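PDB 5GMO: protein induced by osmotic stress from Scheffersomyces stipitis CBS 6054, which binds NADP(+) and probably acts as a cinnamyl-alcohol dehydrogenase-type reductase of the dihydroflavonol-4-reductase subfamily. Local coordinates for residues G233-V238 and S262-N267. Residues are numbered along the deposited sequence; the frame is centred on the assembly and turned at random.
Sequences GTFIDV and SNTRFN
Thr234 OG1 lies between its backbone N and carbonyl carbon (chi1 58°) and Ser262 OG is anti to its own N (chi1 -177°), which brings the two hydroxyls together, OG1 of Thr234 lying 2.9 Å from OG of Ser262 in a hydrogen bond that either could donate. Thr234 CG2 meanwhile sits over one face of the Arg265 guanidinium, 4.0 Å from NH1. The arginine's NH2 reaches Gly233 CA at 3.7 Å and makes a weak hydrogen bond to Leu135 O. Were Arg265 an alanine, the Thr234 methyl would probably lose the flat group it packs against, and Leu135 O its weak donor. Gly233 and Phe266 form an antiparallel hydrogen-bonded pair, joining 265-267 as an outer strand to 232-237 in the small mixed sheet that accompanies the Rossmann-type parallel sheet; Ile195, an NADP(+)-binding residue, lies on the other outer strand and touches Ile236. Further along, Phe235 N donates to Thr264 O at 3.0 Å and Phe235 O accepts from Asn263 N at 2.7 Å. The Phe235 ring presents its edge to Thr264 OG1, 3.6 Å from CE1, and runs beside the Asn263 amide with the planes 35° apart. Phe235 CB packs 3.9 Å from CD1 of Phe266, whose ring meets Phe196 edge-to-face.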
# COMPACT_ATOMS: atom_id res chain seq x y z
N GLY A 233 0.84 15.98 4.40
CA GLY A 233 -0.04 14.91 4.80
C GLY A 233 0.67 14.10 5.84
O GLY A 233 1.60 14.59 6.48
N THR A 234 0.23 12.86 6.03
CA THR A 234 0.85 12.01 7.02
C THR A 234 1.59 10.92 6.30
O THR A 234 1.28 10.62 5.14
CB THR A 234 -0.20 11.41 7.97
OG1 THR A 234 -1.17 10.67 7.21
CG2 THR A 234 -0.90 12.52 8.73
N PHE A 235 2.59 10.35 6.96
CA PHE A 235 3.41 9.33 6.34
C PHE A 235 3.29 8.05 7.17
O PHE A 235 2.85 8.08 8.32
CB PHE A 235 4.88 9.78 6.25
CG PHE A 235 5.79 9.09 7.25
CD1 PHE A 235 5.90 9.55 8.56
CD2 PHE A 235 6.53 7.98 6.88
CE1 PHE A 235 6.71 8.92 9.47
CE2 PHE A 235 7.33 7.34 7.78
CZ PHE A 235 7.43 7.81 9.08
N ILE A 236 3.70 6.93 6.57
CA ILE A 236 3.87 5.66 7.25
C ILE A 236 4.98 4.92 6.52
O ILE A 236 5.08 5.00 5.30
CB ILE A 236 2.56 4.82 7.22
CG1 ILE A 236 2.71 3.57 8.11
CG2 ILE A 236 2.19 4.44 5.79
CD1 ILE A 236 2.66 3.89 9.60
N ASP A 237 5.82 4.21 7.27
CA ASP A 237 6.93 3.47 6.67
C ASP A 237 6.44 2.15 6.11
O ASP A 237 5.70 1.43 6.79
CB ASP A 237 8.05 3.22 7.70
CG ASP A 237 9.27 2.53 7.09
OD1 ASP A 237 9.26 1.29 6.91
OD2 ASP A 237 10.25 3.24 6.77
N VAL A 238 6.88 1.83 4.90
CA VAL A 238 6.45 0.61 4.20
C VAL A 238 6.68 -0.68 5.01
O VAL A 238 5.98 -1.67 4.83
CB VAL A 238 7.15 0.48 2.81
CG1 VAL A 238 8.64 0.28 2.98
CG2 VAL A 238 6.57 -0.68 2.00
N SER A 262 -1.10 5.17 9.71
CA SER A 262 -0.75 6.57 9.57
C SER A 262 0.12 7.01 10.74
O SER A 262 -0.23 6.79 11.89
CB SER A 262 -2.03 7.41 9.53
OG SER A 262 -1.75 8.79 9.31
N ASN A 263 1.26 7.63 10.45
CA ASN A 263 2.15 8.08 11.52
C ASN A 263 2.11 9.60 11.66
O ASN A 263 1.04 10.16 11.92
CB ASN A 263 3.58 7.56 11.30
CG ASN A 263 4.44 7.61 12.57
OD1 ASN A 263 3.97 8.00 13.65
ND2 ASN A 263 5.70 7.21 12.44
N THR A 264 3.24 10.27 11.47
CA THR A 264 3.30 11.69 11.75
C THR A 264 3.12 12.58 10.50
O THR A 264 3.26 12.12 9.35
CB THR A 264 4.65 12.07 12.42
OG1 THR A 264 5.73 11.65 11.58
CG2 THR A 264 4.79 11.42 13.80
N ARG A 265 2.84 13.85 10.73
CA ARG A 265 2.62 14.80 9.64
C ARG A 265 3.93 15.39 9.08
O ARG A 265 4.93 15.52 9.79
CB ARG A 265 1.66 15.90 10.11
CG ARG A 265 0.90 16.54 8.99
CD ARG A 265 -0.26 17.40 9.48
NE ARG A 265 -1.49 16.64 9.66
CZ ARG A 265 -2.31 16.31 8.66
NH1 ARG A 265 -3.41 15.62 8.92
NH2 ARG A 265 -2.02 16.66 7.42
N PHE A 266 3.92 15.73 7.79
CA PHE A 266 5.08 16.31 7.12
C PHE A 266 4.63 17.22 6.00
O PHE A 266 3.49 17.13 5.54
CB PHE A 266 5.94 15.21 6.49
CG PHE A 266 5.31 14.59 5.27
CD1 PHE A 266 4.38 13.56 5.40
CD2 PHE A 266 5.63 15.05 3.98
CE1 PHE A 266 3.78 12.99 4.28
CE2 PHE A 266 5.03 14.49 2.86
CZ PHE A 266 4.10 13.45 3.01
N ASN A 267 5.53 18.09 5.54
CA ASN A 267 5.37 18.78 4.27
C ASN A 267 6.70 18.78 3.51
O ASN A 267 7.61 18.06 3.88
CB ASN A 267 4.82 20.21 4.43
CG ASN A 267 5.74 21.13 5.23
OD1 ASN A 267 6.95 20.90 5.37
ND2 ASN A 267 5.16 22.21 5.75
O HOH W 1 6.26 4.66 10.13